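Local coordinates for putative silent information regulator 2 (Leishmania infantum, PDB 5OL0), which probably acts as an NAD-dependent protein deacetylase of the sirtuin family, removing acetyl groups from lysine side chains and regulating gene expression, at residues A[23-28]-A[295-300]; A[43-48]-A[106-111]. One frame throughout, in Å; residues are numbered along the deposited sequence.

Contact 1: residues A[23-28]-A[295-300]; sequences GLAHYI and EYLGLS
Leu297 lays its CD2 methyl against the flank of helix 21-30, in the notch between Ala25 and Ile28, two residues one helical turn apart. CD2 sits 3.8 Å from Ala25 O and 3.9 Å from Ala25 CB, so it rests on backbone as much as on side chain. On the other side of the notch it meets the branch methyl of Ile28, with CD2 and Ile28 CG2 3.9 Å apart; the two side chains cross at about a right angle. In Leu297 a chi1 of -78° sets CG beside the backbone N and anti to the carbonyl carbon, and from there CD2 reaches the helix although CB does not face it.

Ala25 also serves the neighbouring residue. Its CB touches Tyr296 CB at 3.4 Å, a close methyl-to-methylene approach, and the backbones come near as well, with Ala25 CA and Leu297 CA 5.4 Å apart. The phenol ring of Tyr296 then leads away from the helix, and the side chain touches Glu22. Nothing polar bridges the two segments themselves, but Tyr296 O accepts a hydrogen bond from Arg29 NH1, just beyond the end of 23-28, and the Arg29 side chain also touches Leu297.

Gly298, with a positive phi of 78°, closes a Schellman motif, and its N bonds back to Glu295 O at 3.0 Å; Leu299 then takes the N-cap position of helix 300-308. Leu293, one turn back, adds to the packing on Leu24 and Ala25, while Leu24 and Ile28 also rest on Leu213 of the central parallel sheet. This is helix-on-helix packing on the Rossmann-like domain of a sirtuin, joining helix 21-30 to the C-terminal end of helix 286-296.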
loop_
_atom_site.group_PDB
_atom_site.type_symbol
_atom_site.label_atom_id
_atom_site.label_comp_id
_atom_site.label_asym_id
_atom_site.label_seq_id
_atom_site.Cartn_x
_atom_site.Cartn_y
_atom_site.Cartn_z
ATOM N N GLY A 23 -4.338 8.907 -22.983
ATOM C CA GLY A 23 -5.762 8.594 -22.995
ATOM C C GLY A 23 -6.421 8.590 -21.623
ATOM O O GLY A 23 -7.563 9.050 -21.452
ATOM N N LEU A 24 -5.695 8.088 -20.621
ATOM C CA LEU A 24 -6.205 8.063 -19.283
ATOM C C LEU A 24 -6.432 9.465 -18.787
ATOM O O LEU A 24 -7.463 9.749 -18.153
ATOM C CB LEU A 24 -5.200 7.308 -18.369
ATOM C CG LEU A 24 -5.520 7.347 -16.867
ATOM C CD1 LEU A 24 -6.867 6.780 -16.648
ATOM C CD2 LEU A 24 -4.471 6.577 -16.060
ATOM N N ALA A 25 -5.441 10.345 -18.988
ATOM C CA ALA A 25 -5.599 11.728 -18.528
ATOM C C ALA A 25 -6.794 12.413 -19.216
ATOM O O ALA A 25 -7.577 13.111 -18.543
ATOM C CB ALA A 25 -4.349 12.540 -18.788
ATOM N N HIS A 26 -6.889 12.237 -20.534
ATOM C CA HIS A 26 -8.076 12.692 -21.328
ATOM C C HIS A 26 -9.360 12.186 -20.752
ATOM O O HIS A 26 -10.324 12.956 -20.611
ATOM C CB HIS A 26 -8.087 12.158 -22.772
ATOM C CG HIS A 26 -7.353 12.998 -23.771
ATOM N ND1 HIS A 26 -7.869 14.177 -24.275
ATOM C CD2 HIS A 26 -6.193 12.773 -24.447
ATOM C CE1 HIS A 26 -7.029 14.665 -25.178
ATOM N NE2 HIS A 26 -6.006 13.833 -25.300
ATOM N N TYR A 27 -9.407 10.892 -20.444
ATOM C CA TYR A 27 -10.639 10.282 -19.933
ATOM C C TYR A 27 -11.017 10.921 -18.592
ATOM O O TYR A 27 -12.178 11.308 -18.378
ATOM C CB TYR A 27 -10.481 8.767 -19.780
ATOM C CG TYR A 27 -11.684 7.989 -19.208
ATOM C CD1 TYR A 27 -11.902 7.891 -17.797
ATOM C CD2 TYR A 27 -12.556 7.280 -20.053
ATOM C CE1 TYR A 27 -12.997 7.187 -17.270
ATOM C CE2 TYR A 27 -13.634 6.516 -19.528
ATOM C CZ TYR A 27 -13.853 6.471 -18.155
ATOM O OH TYR A 27 -14.913 5.779 -17.630
ATOM N N ILE A 28 -10.047 11.042 -17.699
ATOM C CA ILE A 28 -10.280 11.724 -16.401
ATOM C C ILE A 28 -10.820 13.171 -16.584
ATOM O O ILE A 28 -11.774 13.595 -15.881
ATOM C CB ILE A 28 -9.004 11.746 -15.553
ATOM C CG1 ILE A 28 -8.691 10.313 -14.995
ATOM C CG2 ILE A 28 -9.134 12.710 -14.407
ATOM C CD1 ILE A 28 -7.283 10.204 -14.473
ATOM N N GLU A 295 1.813 15.237 -16.002
ATOM C CA GLU A 295 1.978 16.151 -17.120
ATOM C C GLU A 295 0.695 16.277 -17.897
ATOM O O GLU A 295 0.175 17.364 -18.082
ATOM C CB GLU A 295 3.018 15.684 -18.116
ATOM C CG GLU A 295 4.436 15.497 -17.638
ATOM C CD GLU A 295 5.307 14.998 -18.785
ATOM O OE1 GLU A 295 5.244 15.647 -19.853
ATOM O OE2 GLU A 295 6.025 13.971 -18.637
ATOM N N TYR A 296 0.134 15.135 -18.297
ATOM C CA TYR A 296 -1.051 15.179 -19.134
ATOM C C TYR A 296 -2.276 15.701 -18.402
ATOM O O TYR A 296 -3.188 16.201 -19.033
ATOM C CB TYR A 296 -1.327 13.806 -19.724
ATOM C CG TYR A 296 -0.316 13.366 -20.745
ATOM C CD1 TYR A 296 -0.082 14.137 -21.914
ATOM C CD2 TYR A 296 0.381 12.172 -20.603
ATOM C CE1 TYR A 296 0.841 13.729 -22.870
ATOM C CE2 TYR A 296 1.290 11.751 -21.566
ATOM C CZ TYR A 296 1.522 12.527 -22.669
ATOM O OH TYR A 296 2.413 12.075 -23.577
ATOM N N LEU A 297 -2.298 15.588 -17.074
ATOM C CA LEU A 297 -3.367 16.094 -16.269
ATOM C C LEU A 297 -3.240 17.612 -15.965
ATOM O O LEU A 297 -4.114 18.191 -15.327
ATOM C CB LEU A 297 -3.448 15.268 -14.976
ATOM C CG LEU A 297 -4.124 13.898 -15.117
ATOM C CD1 LEU A 297 -3.969 13.214 -13.766
ATOM C CD2 LEU A 297 -5.594 14.032 -15.447
ATOM N N GLY A 298 -2.154 18.249 -16.384
ATOM C CA GLY A 298 -1.934 19.638 -16.071
ATOM C C GLY A 298 -1.442 19.833 -14.649
ATOM O O GLY A 298 -1.581 20.933 -14.088
ATOM N N LEU A 299 -0.868 18.784 -14.045
ATOM C CA LEU A 299 -0.440 18.845 -12.646
ATOM C C LEU A 299 1.076 18.760 -12.468
ATOM O O LEU A 299 1.586 18.555 -11.355
ATOM C CB LEU A 299 -1.115 17.743 -11.912
ATOM C CG LEU A 299 -2.626 17.726 -11.949
ATOM C CD1 LEU A 299 -3.164 16.567 -11.138
ATOM C CD2 LEU A 299 -3.173 19.025 -11.386
ATOM N N SER A 300 1.818 18.977 -13.541
ATOM C CA SER A 300 3.252 18.770 -13.509
ATOM C C SER A 300 3.976 19.826 -12.677
ATOM O O SER A 300 4.969 19.491 -12.020
ATOM C CB SER A 300 3.853 18.706 -14.927
ATOM O OG SER A 300 3.592 19.912 -15.603
#

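Contact 2: residues A[43-48]-A[106-111]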
loop_
_atom_site.group_PDB
_atom_site.type_symbol
_atom_site.label_atom_id
_atom_site.label_comp_id
_atom_site.label_asym_id
_atom_site.label_seq_id
_atom_site.Cartn_x
_atom_site.Cartn_y
_atom_site.Cartn_z
ATOM N N GLY A 43 5.653 -1.819 -4.506
ATOM C CA GLY A 43 6.279 -1.193 -5.691
ATOM C C GLY A 43 6.366 0.328 -5.665
ATOM O O GLY A 43 7.321 0.856 -6.193
ATOM N N ALA A 44 5.404 1.008 -5.016
ATOM C CA ALA A 44 5.330 2.468 -4.878
ATOM C C ALA A 44 6.389 3.068 -3.994
ATOM O O ALA A 44 6.661 4.262 -4.054
ATOM C CB ALA A 44 3.961 2.852 -4.304
ATOM N N SER A 45 6.940 2.261 -3.103
ATOM C CA SER A 45 7.859 2.803 -2.115
ATOM C C SER A 45 9.334 2.378 -2.274
ATOM O O SER A 45 10.194 2.906 -1.543
ATOM C CB SER A 45 7.353 2.434 -0.751
ATOM O OG SER A 45 6.113 3.082 -0.585
ATOM N N VAL A 46 9.615 1.502 -3.241
ATOM C CA VAL A 46 11.008 1.191 -3.652
ATOM C C VAL A 46 11.833 2.434 -3.848
ATOM O O VAL A 46 12.938 2.555 -3.294
ATOM C CB VAL A 46 11.027 0.412 -4.995
ATOM C CG1 VAL A 46 12.469 0.145 -5.509
ATOM C CG2 VAL A 46 10.271 -0.878 -4.829
ATOM N N ALA A 47 11.303 3.398 -4.599
ATOM C CA ALA A 47 12.029 4.646 -4.825
ATOM C C ALA A 47 12.302 5.434 -3.511
ATOM O O ALA A 47 13.154 6.257 -3.479
ATOM C CB ALA A 47 11.323 5.538 -5.845
ATOM N N ALA A 48 11.640 5.146 -2.414
ATOM C CA ALA A 48 11.995 5.799 -1.179
ATOM C C ALA A 48 13.214 5.177 -0.502
ATOM O O ALA A 48 13.714 5.747 0.468
ATOM C CB ALA A 48 10.839 5.833 -0.228
ATOM N N ALA A 106 7.195 10.332 -5.622
ATOM C CA ALA A 106 6.341 10.956 -6.615
ATOM C C ALA A 106 4.925 10.340 -6.629
ATOM O O ALA A 106 3.937 11.061 -6.655
ATOM C CB ALA A 106 7.000 10.849 -7.985
ATOM N N VAL A 107 4.810 9.022 -6.515
ATOM C CA VAL A 107 3.474 8.404 -6.426
ATOM C C VAL A 107 2.690 8.992 -5.227
ATOM O O VAL A 107 1.515 9.336 -5.343
ATOM C CB VAL A 107 3.612 6.868 -6.265
ATOM C CG1 VAL A 107 2.316 6.237 -5.788
ATOM C CG2 VAL A 107 4.062 6.207 -7.573
ATOM N N HIS A 108 3.327 9.022 -4.067
ATOM C CA HIS A 108 2.675 9.494 -2.856
ATOM C C HIS A 108 2.173 10.974 -2.929
ATOM O O HIS A 108 1.019 11.354 -2.492
ATOM C CB HIS A 108 3.584 9.262 -1.636
ATOM C CG HIS A 108 3.986 7.828 -1.414
ATOM N ND1 HIS A 108 3.162 6.913 -0.792
ATOM C CD2 HIS A 108 5.123 7.157 -1.707
ATOM C CE1 HIS A 108 3.775 5.745 -0.730
ATOM N NE2 HIS A 108 4.966 5.866 -1.264
ATOM N N HIS A 109 3.052 11.823 -3.434
ATOM C CA HIS A 109 2.715 13.216 -3.680
ATOM C C HIS A 109 1.596 13.312 -4.728
ATOM O O HIS A 109 0.735 14.146 -4.602
ATOM C CB HIS A 109 3.951 13.994 -4.155
ATOM C CG HIS A 109 4.962 14.208 -3.075
ATOM N ND1 HIS A 109 4.638 14.812 -1.886
ATOM C CD2 HIS A 109 6.272 13.888 -2.998
ATOM C CE1 HIS A 109 5.712 14.866 -1.128
ATOM N NE2 HIS A 109 6.723 14.347 -1.791
ATOM N N PHE A 110 1.645 12.486 -5.762
ATOM C CA PHE A 110 0.582 12.490 -6.761
ATOM C C PHE A 110 -0.794 12.248 -6.143
ATOM O O PHE A 110 -1.760 12.868 -6.508
ATOM C CB PHE A 110 0.877 11.478 -7.880
ATOM C CG PHE A 110 -0.164 11.443 -8.960
ATOM C CD1 PHE A 110 -0.304 12.508 -9.834
ATOM C CD2 PHE A 110 -0.986 10.333 -9.142
ATOM C CE1 PHE A 110 -1.259 12.512 -10.832
ATOM C CE2 PHE A 110 -1.925 10.301 -10.178
ATOM C CZ PHE A 110 -2.084 11.409 -11.013
ATOM N N ILE A 111 -0.876 11.277 -5.250
ATOM C CA ILE A 111 -2.126 10.986 -4.651
ATOM C C ILE A 111 -2.635 12.203 -3.839
ATOM O O ILE A 111 -3.831 12.485 -3.772
ATOM C CB ILE A 111 -1.986 9.679 -3.754
ATOM C CG1 ILE A 111 -1.638 8.469 -4.604
ATOM C CG2 ILE A 111 -3.269 9.455 -3.007
ATOM C CD1 ILE A 111 -1.254 7.230 -3.806
#
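A buried contact of mixed character, one hydrogen bond beside a small apolar touch, ties the loop after strand 36-40 to the start of helix 106-116 in the Rossmann-like NAD-binding domain of the sirtuin fold. The loop leaves the first strand of the parallel sheet in chain order, where such folds commonly receive the dinucleotide, and its surroundings fit that role: Ser45 lies next to Asp129, and Val107 next to Cys286, both probably NAD-binding residues as in a close relative.

The apolar part is Ala44 CB against Val107 CG1, 4.0 Å apart. Val107 sends CG1 anti to its own backbone nitrogen (chi1 164°), which lets that methyl meet the alanine; its side chain also packs on Val290 of helix 286-296. The backbone around the pair is held by two neighbouring side chains: Thr105, just before the helix segment, bonds through OG1 to Ala44 O, and Gln287 OE1 accepts a hydrogen bond from Val107 N.

Polar contact passes through His108, whose ring extends from the helix towards the loop, while its side chain packs on Leu131 and Glu132. Ala44 O lies obliquely to this ring, 3.6 Å from His108 NE2. Ser45 OG has two partners, Asp129 OD2 and the histidine, so its hydroxyl is held between the helix and the probable NAD site. On the histidine side, NE2 donates to Ser45 OG over 3.1 Å, with the oxygen at the ring edge and just 6° out of the imidazole plane.

In the fold
Contact 2 lies between the two halves of contact 1 along the chain: 23-28 comes first, then 43-48 and 106-111, and 295-300 last. The centres of the two contacts are about 18 Å apart within the same Rossmann-like domain. Strand 36-40 follows the first helix of contact 1 and leads into the loop of contact 2, while helix 286-296 reaches both, its last turn belonging to contact 1 and its Gln287 and Val290 reaching contact 2. They also touch directly, Leu297 CD1 packing on Phe110 CZ at 3.8 Å. The outer helix pair and the loop beside the probable NAD site therefore share helix 286-296 and belong to one packed domain.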